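Uncharacterized protein (Magnetospirillum magneticum AMB-1, PDB 5MU5) is the glycosyltransferase Maf, involved in flagella formation, and probably transfers sugar to flagellin. Local coordinates at residues 319-324 with 346-351; 351-356 with 364-369; 275-280 with 301-306. One frame throughout, in Å; residues are numbered along the deposited sequence.

Contact 1: 319-324 with 346-351; sequences FQMLLE and TLIGSN
Met-321 lies beside Ile-348 on one face of two neighbouring parallel strands. Its CB starts 4.1 Å from the carbonyl O of Ile-348, and CG packs toward CG2 of Ile-301 in the strand on the far side. Two bends, at chi2 (-65°) and chi3 (-53°), then turn the thioether across to the other strand, where SD settles 3.7 Å from CB of Ile-348. The terminal CE ends against the CG2 branch of Ile-348. The other branch of that isoleucine is taken up by Phe-319: Ile-348 CD1 comes within 3.7 Å of CD1 of the phenylalanine ring, approaching it obliquely. Farther along the same ring Thr-346 lies alongside, with CG2 at the edge and in the ring plane, while its OG1 is bonded to Asp-363.

On the other face Leu-347 leans over the partner strand, CD2 packing 3.2 Å from Gln-320 O and touching Leu-322 CB. The amide of Gln-320 leads away, to Gly-304 and Ser-302. Gly-349 pairs with Leu-322; a CB there would crowd Leu-347 CD1. Four backbone bonds join the strands, from Gln-320 N to Thr-346 O at 2.8 Å through to Ser-350 N and Leu-322 O at 3.2 Å. With helix 327-340 as the connection, this is a beta-alpha-beta unit, the repeating element of a Rossmann-like parallel sheet.

Contact 2: 351-356 with 364-369; sequences NTVDPR and VVYYFR
Tyr-366 reaches from its strand toward the loop 351-356: its CD1 lies 3.9 Å from CA of Asn-351, and Val-353 CG2 meets CE1 at the ring edge, near the ring plane, while Val-364 CG1 lies over one face of the ring. Tyr-367 contributes its backbone, O accepting from Asn-351 N at 2.9 Å with the donor nearly in line with the carbonyl, although the angle at the hydrogen is only 131°. Its phenol goes to Ser-389.

Phe-368 meets the Asn-351 side chain at about a right angle. CD2 of the ring is 3.5 Å from ND2, and the amide and ring planes stand 45° apart. Helices 242-257 and 373-378 also pack on this phenylalanine. Arg-369 closes the segment: its N donates to Asn-351 OD1 at 3.0 Å, almost straight at the hydrogen but tilted from the amide's carbonyl plane. A water accepts from ND2 and donates to Arg-369 O, and Ser-252 is a further partner of ND2. Asn-351 can do this because chi1 of 59° tucks CG between its own N and carbonyl carbon, bringing the amide against the backbone of 367-369. With an alanine here the amide is gone, which is likely to leave Arg-369 N without this acceptor and the water without the ND2 that binds it to the loop.

Farther along the loop Asp-354 forms an Asx turn to Arg-356 N and a side-on, two-nitrogen salt bridge with the same arginine. Together these features hold the start of the connection between the adjacent parallel strands 346-350 and 363-367, at the C-terminal ends of these strands in a Rossmann-like sheet.

Contact 3: 275-280 with 301-306; sequences VFIVGS and ISCGTA. With SO4 (sulfate ion), chain B.
Val-275 and Ile-301 make the tight end of this contact, CG2 of the valine pressing on CD1 of the isoleucine at 3.4 Å, closer than carbon atoms usually sit. A chi1 of -66° puts CG1 of Ile-301 anti to the carbonyl carbon, and the extended chi2 carries CD1 on to the valine. On the same face Ile-277 offers its CG2 to Cys-303 SG, 3.9 Å away. The other face has Val-278, whose CG1 meets the methyl of Ala-306; that CB also lies 3.2 Å from Val-278 O. Three backbone bonds hold the strands together: Ile-301 N to Phe-276 O, Val-278 N to Ile-301 O and Cys-303 N to Val-278 O.

Beyond Cys-303 the strand pairing ends, and on the solvent side the exposed Ser-280 and Thr-305 make the contact polar, with Ala-306 still packed against Gly-279 O. CB of the serine lies 3.3 Å from OG1 of the threonine, and both residues hold a sulfate that probably came from the crystallisation liquor. Thr-305 grips it twice, OG1 to O2 at 2.7 Å and backbone N to O4 at 2.8 Å, while Ser-280 OG gives a longer bond to O1 of 3.2 Å. Gly-304 runs alongside the sulfate with positive phi (51°), CA 3.3 Å from sulfate O4; a CB at this position would clash with that oxygen. Such an anion site at the C-terminal ends of parallel strands is consistent with a place for a phosphate of a donor substrate, though the sulfate alone does not prove it.

Strand 408-412 flanks 275-278 and strand 319-322 flanks 299-303. Helix 393-404 covers the face of Ile-277, Ile-301 and Cys-303, whereas helix 307-312 packs on that of Val-278 and Ser-302.

All three contacts belong to one sheet, with strands in the order 275-278, 299-303, 319-322, 346-350, 363-367. Contacts 1 and 3, whose centres are 11 Å apart, meet where strands 299-303 and 319-322 adjoin: Met-321 N reaches Ser-302 O at 2.8 Å, and Gln-320 NE2 reaches Gly-304 O at 2.7 Å, tying contact 1 to the turn that holds the sulfate. Contacts 1 and 2 share Asn-351 and have centres 7 Å apart; Leu-347 O lies 2.8 Å from Val-365 N. Contacts 2 and 3 do not touch, their nearest atoms being about 10 Å apart, so contact 1 bridges the sulfate side and the 351-356 loop.

Contact 1: 319-324 with 346-351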
ATOM      1  N   PHE A 319      -4.181   2.967  29.729  1.00 40.70           N
ATOM      2  CA  PHE A 319      -4.251   3.604  28.422  1.00 39.05           C
ATOM      3  C   PHE A 319      -5.419   3.075  27.642  1.00 37.05           C
ATOM      4  O   PHE A 319      -5.726   1.889  27.728  1.00 36.25           O
ATOM      5  CB  PHE A 319      -2.955   3.411  27.643  1.00 38.88           C
ATOM      6  CG  PHE A 319      -1.773   4.027  28.318  1.00 40.91           C
ATOM      7  CD1 PHE A 319      -1.649   5.407  28.381  1.00 42.18           C
ATOM      8  CD2 PHE A 319      -0.805   3.241  28.920  1.00 42.06           C
ATOM      9  CE1 PHE A 319      -0.569   6.000  29.013  1.00 40.62           C
ATOM     10  CE2 PHE A 319       0.275   3.822  29.557  1.00 44.41           C
ATOM     11  CZ  PHE A 319       0.384   5.210  29.609  1.00 42.83           C
ATOM     12  N   GLN A 320      -6.083   3.975  26.926  1.00 35.66           N
ATOM     13  CA  GLN A 320      -7.153   3.622  26.005  1.00 36.97           C
ATOM     14  C   GLN A 320      -6.668   3.976  24.594  1.00 37.25           C
ATOM     15  O   GLN A 320      -6.250   5.110  24.326  1.00 33.48           O
ATOM     16  CB  GLN A 320      -8.450   4.370  26.357  1.00 39.45           C
ATOM     17  CG  GLN A 320      -9.575   4.243  25.330  1.00 41.06           C
ATOM     18  CD  GLN A 320     -10.147   2.837  25.257  1.00 44.54           C
ATOM     19  OE1 GLN A 320     -10.254   2.141  26.269  1.00 43.71           O
ATOM     20  NE2 GLN A 320     -10.528   2.418  24.061  1.00 44.86           N
ATOM     21  N   MET A 321      -6.721   2.993  23.695  1.00 37.02           N
ATOM     22  CA  MET A 321      -6.206   3.181  22.341  1.00 36.62           C
ATOM     23  C   MET A 321      -7.333   3.424  21.358  1.00 37.15           C
ATOM     24  O   MET A 321      -8.416   2.800  21.454  1.00 38.14           O
ATOM     25  CB  MET A 321      -5.424   1.969  21.876  1.00 37.17           C
ATOM     26  CG  MET A 321      -4.381   1.464  22.843  1.00 37.82           C
ATOM     27  SD  MET A 321      -3.017   2.581  23.148  1.00 38.88           S
ATOM     28  CE  MET A 321      -2.503   2.908  21.450  1.00 38.85           C
ATOM     29  N   LEU A 322      -7.079   4.340  20.427  1.00 35.04           N
ATOM     30  CA  LEU A 322      -8.002   4.595  19.343  1.00 35.70           C
ATOM     31  C   LEU A 322      -7.209   4.811  18.063  1.00 35.27           C
ATOM     32  O   LEU A 322      -6.303   5.651  18.033  1.00 34.83           O
ATOM     33  CB  LEU A 322      -8.859   5.811  19.636  1.00 36.00           C
ATOM     34  CG  LEU A 322     -10.014   6.034  18.672  1.00 39.40           C
ATOM     35  CD1 LEU A 322     -11.013   4.878  18.718  1.00 39.10           C
ATOM     36  CD2 LEU A 322     -10.705   7.364  18.974  1.00 40.96           C
ATOM     37  N   LEU A 323      -7.569   4.067  17.015  1.00 36.79           N
ATOM     38  CA  LEU A 323      -6.916   4.167  15.702  1.00 40.65           C
ATOM     39  C   LEU A 323      -7.782   4.929  14.705  1.00 41.57           C
ATOM     40  O   LEU A 323      -7.316   5.851  14.065  1.00 41.73           O
ATOM     41  CB  LEU A 323      -6.638   2.771  15.146  1.00 40.68           C
ATOM     42  CG  LEU A 323      -6.065   2.644  13.717  1.00 41.78           C
ATOM     43  CD1 LEU A 323      -4.689   3.269  13.640  1.00 41.65           C
ATOM     44  CD2 LEU A 323      -5.998   1.184  13.281  1.00 38.13           C
ATOM     45  N   GLU A 324      -9.044   4.530  14.598  1.00 47.45           N
ATOM     46  CA  GLU A 324      -9.941   5.035  13.568  1.00 51.16           C
ATOM     47  C   GLU A 324     -10.336   6.492  13.684  1.00 48.37           C
ATOM     48  O   GLU A 324     -10.603   7.012  14.768  1.00 45.83           O
ATOM     49  CB  GLU A 324     -11.260   4.258  13.559  1.00 59.65           C
ATOM     50  CG  GLU A 324     -11.200   2.777  13.222  1.00 65.23           C
ATOM     51  CD  GLU A 324     -12.611   2.194  13.019  1.00 73.91           C
ATOM     52  OE1 GLU A 324     -13.279   2.582  12.023  1.00 77.70           O
ATOM     53  OE2 GLU A 324     -13.060   1.352  13.844  1.00 72.80           O
ATOM     54  N   THR A 346      -5.505   7.516  30.211  1.00 39.12           N
ATOM     55  CA  THR A 346      -4.977   8.405  29.186  1.00 38.37           C
ATOM     56  C   THR A 346      -5.358   7.792  27.845  1.00 37.95           C
ATOM     57  O   THR A 346      -5.272   6.581  27.667  1.00 37.61           O
ATOM     58  CB  THR A 346      -3.444   8.517  29.310  1.00 40.43           C
ATOM     59  OG1 THR A 346      -3.147   9.285  30.466  1.00 45.95           O
ATOM     60  CG2 THR A 346      -2.794   9.198  28.103  1.00 40.26           C
ATOM     61  N   LEU A 347      -5.793   8.623  26.915  1.00 38.73           N
ATOM     62  CA  LEU A 347      -6.111   8.181  25.564  1.00 40.51           C
ATOM     63  C   LEU A 347      -4.866   8.315  24.688  1.00 39.18           C
ATOM     64  O   LEU A 347      -4.251   9.373  24.648  1.00 37.35           O
ATOM     65  CB  LEU A 347      -7.263   9.026  25.013  1.00 43.83           C
ATOM     66  CG  LEU A 347      -7.818   8.856  23.588  1.00 46.86           C
ATOM     67  CD1 LEU A 347      -6.837   9.371  22.560  1.00 49.75           C
ATOM     68  CD2 LEU A 347      -8.203   7.431  23.261  1.00 46.39           C
ATOM     69  N   ILE A 348      -4.473   7.232  24.019  1.00 36.84           N
ATOM     70  CA  ILE A 348      -3.401   7.306  23.030  1.00 35.87           C
ATOM     71  C   ILE A 348      -4.078   7.057  21.714  1.00 35.89           C
ATOM     72  O   ILE A 348      -4.606   5.972  21.484  1.00 34.80           O
ATOM     73  CB  ILE A 348      -2.310   6.247  23.209  1.00 36.19           C
ATOM     74  CG1 ILE A 348      -1.630   6.422  24.570  1.00 36.61           C
ATOM     75  CG2 ILE A 348      -1.299   6.338  22.060  1.00 35.61           C
ATOM     76  CD1 ILE A 348      -0.563   5.379  24.844  1.00 37.98           C
ATOM     77  N   GLY A 349      -4.071   8.065  20.857  1.00 33.78           N
ATOM     78  CA  GLY A 349      -4.721   7.955  19.591  1.00 34.00           C
ATOM     79  C   GLY A 349      -3.901   8.499  18.448  1.00 35.20           C
ATOM     80  O   GLY A 349      -2.942   9.259  18.621  1.00 33.57           O
ATOM     81  N   SER A 350      -4.293   8.073  17.261  1.00 35.50           N
ATOM     82  CA  SER A 350      -3.796   8.650  16.035  1.00 35.29           C
ATOM     83  C   SER A 350      -4.160  10.142  15.987  1.00 36.12           C
ATOM     84  O   SER A 350      -5.209  10.556  16.486  1.00 37.21           O
ATOM     85  CB  SER A 350      -4.436   7.926  14.857  1.00 35.76           C
ATOM     86  OG  SER A 350      -4.349   8.718  13.704  1.00 39.62           O
ATOM     87  N   ASN A 351      -3.314  10.944  15.351  1.00 35.30           N
ATOM     88  CA  ASN A 351      -3.609  12.357  15.209  1.00 37.47           C
ATOM     89  C   ASN A 351      -4.886  12.641  14.429  1.00 39.25           C
ATOM     90  O   ASN A 351      -5.421  13.747  14.499  1.00 37.50           O
ATOM     91  CB  ASN A 351      -2.434  13.115  14.583  1.00 39.99           C
ATOM     92  CG  ASN A 351      -2.035  12.592  13.209  1.00 41.73           C
ATOM     93  OD1 ASN A 351      -1.792  11.384  13.002  1.00 41.62           O
ATOM     94  ND2 ASN A 351      -1.917  13.518  12.261  1.00 44.84           N
TER

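Contact 2: 351-356 with 364-369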
ATOM      1  N   ASN A 351      -3.314  10.944  15.351  1.00 35.30           N
ATOM      2  CA  ASN A 351      -3.609  12.357  15.209  1.00 37.47           C
ATOM      3  C   ASN A 351      -4.886  12.641  14.429  1.00 39.25           C
ATOM      4  O   ASN A 351      -5.421  13.747  14.499  1.00 37.50           O
ATOM      5  CB  ASN A 351      -2.434  13.115  14.583  1.00 39.99           C
ATOM      6  CG  ASN A 351      -2.035  12.592  13.209  1.00 41.73           C
ATOM      7  OD1 ASN A 351      -1.792  11.384  13.002  1.00 41.62           O
ATOM      8  ND2 ASN A 351      -1.917  13.518  12.261  1.00 44.84           N
ATOM      9  N   THR A 352      -5.391  11.636  13.714  1.00 39.13           N
ATOM     10  CA  THR A 352      -6.598  11.795  12.927  1.00 39.30           C
ATOM     11  C   THR A 352      -7.868  11.293  13.602  1.00 40.08           C
ATOM     12  O   THR A 352      -8.894  11.228  12.955  1.00 40.56           O
ATOM     13  CB  THR A 352      -6.468  11.056  11.598  1.00 40.96           C
ATOM     14  OG1 THR A 352      -6.288   9.676  11.868  1.00 38.13           O
ATOM     15  CG2 THR A 352      -5.276  11.606  10.780  1.00 40.09           C
ATOM     16  N   VAL A 353      -7.829  10.939  14.886  1.00 39.18           N
ATOM     17  CA  VAL A 353      -9.070  10.538  15.545  1.00 37.91           C
ATOM     18  C   VAL A 353     -10.022  11.730  15.654  1.00 40.03           C
ATOM     19  O   VAL A 353      -9.600  12.900  15.588  1.00 40.49           O
ATOM     20  CB  VAL A 353      -8.850   9.911  16.935  1.00 37.54           C
ATOM     21  CG1 VAL A 353      -7.962   8.684  16.807  1.00 36.84           C
ATOM     22  CG2 VAL A 353      -8.301  10.920  17.956  1.00 37.15           C
ATOM     23  N   ASP A 354     -11.308  11.445  15.824  1.00 40.90           N
ATOM     24  CA  ASP A 354     -12.290  12.521  15.930  1.00 43.62           C
ATOM     25  C   ASP A 354     -11.880  13.542  17.015  1.00 41.94           C
ATOM     26  O   ASP A 354     -11.592  13.164  18.127  1.00 43.30           O
ATOM     27  CB  ASP A 354     -13.680  11.943  16.216  1.00 46.15           C
ATOM     28  CG  ASP A 354     -14.813  12.965  15.983  1.00 48.23           C
ATOM     29  OD1 ASP A 354     -15.005  13.855  16.846  1.00 44.92           O
ATOM     30  OD2 ASP A 354     -15.514  12.849  14.944  1.00 46.01           O
ATOM     31  N   PRO A 355     -11.867  14.841  16.698  1.00 44.01           N
ATOM     32  CA  PRO A 355     -11.481  15.848  17.706  1.00 44.13           C
ATOM     33  C   PRO A 355     -12.266  15.810  19.004  1.00 44.35           C
ATOM     34  O   PRO A 355     -11.743  16.228  20.029  1.00 43.46           O
ATOM     35  CB  PRO A 355     -11.753  17.179  17.007  1.00 44.85           C
ATOM     36  CG  PRO A 355     -11.689  16.870  15.566  1.00 45.60           C
ATOM     37  CD  PRO A 355     -12.175  15.460  15.397  1.00 44.16           C
ATOM     38  N   ARG A 356     -13.504  15.322  18.960  1.00 47.08           N
ATOM     39  CA  ARG A 356     -14.357  15.241  20.163  1.00 49.37           C
ATOM     40  C   ARG A 356     -13.932  14.150  21.136  1.00 50.69           C
ATOM     41  O   ARG A 356     -14.443  14.078  22.249  1.00 52.51           O
ATOM     42  CB  ARG A 356     -15.819  14.996  19.768  1.00 48.49           C
ATOM     43  CG  ARG A 356     -16.432  16.135  18.976  1.00 46.01           C
ATOM     44  CD  ARG A 356     -17.764  15.728  18.403  1.00 46.20           C
ATOM     45  NE  ARG A 356     -17.606  14.777  17.312  1.00 47.76           N
ATOM     46  CZ  ARG A 356     -18.600  14.331  16.546  1.00 49.51           C
ATOM     47  NH1 ARG A 356     -19.849  14.719  16.754  1.00 53.63           N
ATOM     48  NH2 ARG A 356     -18.353  13.491  15.569  1.00 50.03           N
ATOM     49  N   VAL A 364      -4.811  13.332  26.801  1.00 42.13           N
ATOM     50  CA  VAL A 364      -4.723  12.792  25.457  1.00 42.68           C
ATOM     51  C   VAL A 364      -3.308  12.866  24.895  1.00 39.00           C
ATOM     52  O   VAL A 364      -2.675  13.903  24.948  1.00 39.47           O
ATOM     53  CB  VAL A 364      -5.668  13.572  24.510  1.00 46.80           C
ATOM     54  CG1 VAL A 364      -5.628  13.009  23.096  1.00 48.25           C
ATOM     55  CG2 VAL A 364      -7.100  13.517  25.025  1.00 47.72           C
ATOM     56  N   VAL A 365      -2.840  11.751  24.356  1.00 36.51           N
ATOM     57  CA  VAL A 365      -1.565  11.655  23.680  1.00 36.13           C
ATOM     58  C   VAL A 365      -1.795  11.183  22.238  1.00 37.51           C
ATOM     59  O   VAL A 365      -2.534  10.222  22.000  1.00 34.85           O
ATOM     60  CB  VAL A 365      -0.643  10.637  24.349  1.00 37.43           C
ATOM     61  CG1 VAL A 365       0.703  10.627  23.647  1.00 37.15           C
ATOM     62  CG2 VAL A 365      -0.472  10.962  25.828  1.00 38.00           C
ATOM     63  N   TYR A 366      -1.156  11.862  21.287  1.00 36.63           N
ATOM     64  CA  TYR A 366      -1.281  11.537  19.886  1.00 35.79           C
ATOM     65  C   TYR A 366       0.008  10.952  19.326  1.00 35.96           C
ATOM     66  O   TYR A 366       1.085  11.351  19.711  1.00 37.00           O
ATOM     67  CB  TYR A 366      -1.603  12.786  19.055  1.00 36.17           C
ATOM     68  CG  TYR A 366      -2.936  13.377  19.356  1.00 36.72           C
ATOM     69  CD1 TYR A 366      -4.088  12.669  19.114  1.00 36.22           C
ATOM     70  CD2 TYR A 366      -3.039  14.654  19.903  1.00 38.88           C
ATOM     71  CE1 TYR A 366      -5.313  13.208  19.402  1.00 38.26           C
ATOM     72  CE2 TYR A 366      -4.258  15.201  20.210  1.00 37.77           C
ATOM     73  CZ  TYR A 366      -5.387  14.481  19.948  1.00 39.26           C
ATOM     74  OH  TYR A 366      -6.597  15.024  20.253  1.00 42.72           O
ATOM     75  N   TYR A 367      -0.115  10.022  18.391  1.00 34.73           N
ATOM     76  CA  TYR A 367       1.022   9.626  17.577  1.00 35.56           C
ATOM     77  C   TYR A 367       0.624  10.003  16.145  1.00 36.68           C
ATOM     78  O   TYR A 367      -0.562  10.205  15.842  1.00 35.45           O
ATOM     79  CB  TYR A 367       1.329   8.148  17.721  1.00 36.12           C
ATOM     80  CG  TYR A 367       0.356   7.245  17.017  1.00 36.85           C
ATOM     81  CD1 TYR A 367      -0.796   6.830  17.627  1.00 39.67           C
ATOM     82  CD2 TYR A 367       0.601   6.822  15.719  1.00 39.28           C
ATOM     83  CE1 TYR A 367      -1.702   6.006  16.956  1.00 41.76           C
ATOM     84  CE2 TYR A 367      -0.282   6.000  15.051  1.00 39.85           C
ATOM     85  CZ  TYR A 367      -1.431   5.601  15.668  1.00 39.73           C
ATOM     86  OH  TYR A 367      -2.283   4.765  14.984  1.00 46.87           O
ATOM     87  N   PHE A 368       1.614  10.127  15.279  1.00 36.26           N
ATOM     88  CA  PHE A 368       1.364  10.536  13.912  1.00 39.24           C
ATOM     89  C   PHE A 368       1.300   9.354  12.983  1.00 42.64           C
ATOM     90  O   PHE A 368       2.264   8.614  12.805  1.00 41.71           O
ATOM     91  CB  PHE A 368       2.370  11.597  13.474  1.00 38.80           C
ATOM     92  CG  PHE A 368       2.134  12.875  14.160  1.00 39.05           C
ATOM     93  CD1 PHE A 368       2.664  13.095  15.405  1.00 39.44           C
ATOM     94  CD2 PHE A 368       1.256  13.799  13.626  1.00 40.57           C
ATOM     95  CE1 PHE A 368       2.372  14.247  16.090  1.00 41.34           C
ATOM     96  CE2 PHE A 368       0.979  14.976  14.291  1.00 41.95           C
ATOM     97  CZ  PHE A 368       1.537  15.197  15.530  1.00 42.80           C
ATOM     98  N   ARG A 369       0.115   9.165  12.418  1.00 44.32           N
ATOM     99  CA  ARG A 369      -0.099   8.070  11.524  1.00 46.76           C
ATOM    100  C   ARG A 369       0.461   8.393  10.131  1.00 44.46           C
ATOM    101  O   ARG A 369       0.064   9.367   9.522  1.00 44.64           O
ATOM    102  CB  ARG A 369      -1.573   7.719  11.456  1.00 49.39           C
ATOM    103  CG  ARG A 369      -1.701   6.336  10.921  1.00 50.25           C
ATOM    104  CD  ARG A 369      -3.109   5.862  10.768  1.00 53.60           C
ATOM    105  NE  ARG A 369      -3.029   4.474  10.324  1.00 54.22           N
ATOM    106  CZ  ARG A 369      -4.074   3.704  10.085  1.00 53.89           C
ATOM    107  NH1 ARG A 369      -5.289   4.188  10.264  1.00 53.90           N
ATOM    108  NH2 ARG A 369      -3.896   2.451   9.676  1.00 57.69           N
TER
HETATM  109  O   HOH W   1      -1.364  11.709  10.105  1.00 45.21           O

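Contact 3: 275-280 with 301-306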
ATOM      1  N   VAL A 275       2.835  -5.470  30.570  1.00 37.09           N
ATOM      2  CA  VAL A 275       1.683  -4.803  30.021  1.00 38.56           C
ATOM      3  C   VAL A 275       0.667  -5.847  29.538  1.00 35.44           C
ATOM      4  O   VAL A 275       1.031  -6.883  28.969  1.00 32.02           O
ATOM      5  CB  VAL A 275       2.094  -3.815  28.901  1.00 40.95           C
ATOM      6  CG1 VAL A 275       2.531  -4.553  27.651  1.00 42.59           C
ATOM      7  CG2 VAL A 275       0.932  -2.896  28.571  1.00 44.24           C
ATOM      8  N   PHE A 276      -0.605  -5.574  29.827  1.00 35.48           N
ATOM      9  CA  PHE A 276      -1.714  -6.374  29.360  1.00 34.42           C
ATOM     10  C   PHE A 276      -2.385  -5.624  28.239  1.00 34.94           C
ATOM     11  O   PHE A 276      -2.895  -4.521  28.461  1.00 33.74           O
ATOM     12  CB  PHE A 276      -2.760  -6.611  30.438  1.00 35.51           C
ATOM     13  CG  PHE A 276      -2.296  -7.450  31.572  1.00 36.71           C
ATOM     14  CD1 PHE A 276      -1.068  -8.120  31.544  1.00 36.11           C
ATOM     15  CD2 PHE A 276      -3.109  -7.602  32.661  1.00 36.30           C
ATOM     16  CE1 PHE A 276      -0.684  -8.906  32.594  1.00 37.98           C
ATOM     17  CE2 PHE A 276      -2.720  -8.390  33.719  1.00 37.99           C
ATOM     18  CZ  PHE A 276      -1.514  -9.037  33.691  1.00 38.32           C
ATOM     19  N   ILE A 277      -2.357  -6.214  27.046  1.00 34.71           N
ATOM     20  CA  ILE A 277      -2.975  -5.635  25.859  1.00 36.13           C
ATOM     21  C   ILE A 277      -4.276  -6.360  25.673  1.00 34.22           C
ATOM     22  O   ILE A 277      -4.288  -7.570  25.527  1.00 35.65           O
ATOM     23  CB  ILE A 277      -2.061  -5.782  24.645  1.00 39.40           C
ATOM     24  CG1 ILE A 277      -0.856  -4.862  24.837  1.00 41.38           C
ATOM     25  CG2 ILE A 277      -2.797  -5.401  23.371  1.00 41.50           C
ATOM     26  CD1 ILE A 277       0.367  -5.268  24.071  1.00 44.65           C
ATOM     27  N   VAL A 278      -5.369  -5.615  25.701  1.00 32.28           N
ATOM     28  CA  VAL A 278      -6.681  -6.203  25.739  1.00 33.94           C
ATOM     29  C   VAL A 278      -7.475  -5.805  24.519  1.00 34.71           C
ATOM     30  O   VAL A 278      -7.753  -4.637  24.322  1.00 34.26           O
ATOM     31  CB  VAL A 278      -7.467  -5.743  26.986  1.00 35.92           C
ATOM     32  CG1 VAL A 278      -8.765  -6.503  27.097  1.00 35.95           C
ATOM     33  CG2 VAL A 278      -6.646  -5.962  28.247  1.00 36.02           C
ATOM     34  N   GLY A 279      -7.843  -6.799  23.714  1.00 36.69           N
ATOM     35  CA  GLY A 279      -8.712  -6.593  22.563  1.00 35.20           C
ATOM     36  C   GLY A 279     -10.153  -6.939  22.879  1.00 36.25           C
ATOM     37  O   GLY A 279     -10.506  -7.291  24.021  1.00 35.28           O
ATOM     38  N   SER A 280     -10.984  -6.888  21.846  1.00 37.28           N
ATOM     39  CA  SER A 280     -12.417  -7.121  21.995  1.00 38.82           C
ATOM     40  C   SER A 280     -12.899  -8.557  21.730  1.00 35.79           C
ATOM     41  O   SER A 280     -14.085  -8.797  21.648  1.00 39.12           O
ATOM     42  CB  SER A 280     -13.192  -6.110  21.125  1.00 41.91           C
ATOM     43  OG  SER A 280     -12.851  -6.225  19.756  1.00 42.90           O
ATOM     44  N   ILE A 301      -3.558  -1.839  28.778  1.00 33.91           N
ATOM     45  CA  ILE A 301      -3.762  -1.130  27.532  1.00 34.42           C
ATOM     46  C   ILE A 301      -5.047  -1.684  26.919  1.00 35.94           C
ATOM     47  O   ILE A 301      -5.125  -2.860  26.534  1.00 36.83           O
ATOM     48  CB  ILE A 301      -2.561  -1.289  26.594  1.00 37.12           C
ATOM     49  CG1 ILE A 301      -1.357  -0.605  27.224  1.00 39.32           C
ATOM     50  CG2 ILE A 301      -2.856  -0.677  25.230  1.00 39.14           C
ATOM     51  CD1 ILE A 301      -0.136  -0.551  26.351  1.00 40.58           C
ATOM     52  N   SER A 302      -6.067  -0.835  26.876  1.00 36.20           N
ATOM     53  CA  SER A 302      -7.368  -1.191  26.368  1.00 36.56           C
ATOM     54  C   SER A 302      -7.426  -0.766  24.930  1.00 36.14           C
ATOM     55  O   SER A 302      -7.186   0.385  24.620  1.00 37.47           O
ATOM     56  CB  SER A 302      -8.468  -0.468  27.159  1.00 37.85           C
ATOM     57  OG  SER A 302      -9.756  -0.786  26.639  1.00 38.61           O
ATOM     58  N   CYS A 303      -7.760  -1.701  24.053  1.00 39.23           N
ATOM     59  CA  CYS A 303      -7.810  -1.423  22.624  1.00 40.29           C
ATOM     60  C   CYS A 303      -9.246  -1.231  22.154  1.00 40.81           C
ATOM     61  O   CYS A 303     -10.043  -2.171  22.175  1.00 44.99           O
ATOM     62  CB  CYS A 303      -7.114  -2.555  21.874  1.00 39.14           C
ATOM     63  SG  CYS A 303      -5.355  -2.630  22.311  1.00 40.40           S
ATOM     64  N   GLY A 304      -9.574  -0.005  21.752  1.00 40.11           N
ATOM     65  CA  GLY A 304     -10.916   0.307  21.270  1.00 41.63           C
ATOM     66  C   GLY A 304     -12.023  -0.153  22.211  1.00 42.54           C
ATOM     67  O   GLY A 304     -12.007   0.200  23.392  1.00 42.43           O
ATOM     68  N   THR A 305     -12.933  -0.994  21.700  1.00 42.59           N
ATOM     69  CA  THR A 305     -14.141  -1.421  22.418  1.00 45.19           C
ATOM     70  C   THR A 305     -13.921  -2.358  23.591  1.00 42.75           C
ATOM     71  O   THR A 305     -14.862  -2.630  24.353  1.00 43.11           O
ATOM     72  CB  THR A 305     -15.184  -2.069  21.467  1.00 50.18           C
ATOM     73  OG1 THR A 305     -14.573  -3.129  20.703  1.00 53.32           O
ATOM     74  CG2 THR A 305     -15.751  -1.026  20.530  1.00 50.23           C
ATOM     75  N   ALA A 306     -12.699  -2.846  23.742  1.00 40.69           N
ATOM     76  CA  ALA A 306     -12.317  -3.657  24.910  1.00 39.70           C
ATOM     77  C   ALA A 306     -12.611  -2.951  26.235  1.00 39.46           C
ATOM     78  O   ALA A 306     -12.784  -3.586  27.268  1.00 43.45           O
ATOM     79  CB  ALA A 306     -10.834  -3.947  24.844  1.00 40.80           C
TER
HETATM   80  S   SO4 B 701     -12.539  -2.555  18.220  0.75 60.21           S
HETATM   81  O1  SO4 B 701     -11.594  -3.380  19.014  0.75 59.40           O
HETATM   82  O2  SO4 B 701     -13.818  -3.326  18.120  0.75 54.79           O
HETATM   83  O3  SO4 B 701     -11.968  -2.308  16.853  0.75 56.70           O
HETATM   84  O4  SO4 B 701     -12.696  -1.235  18.908  0.75 50.71           O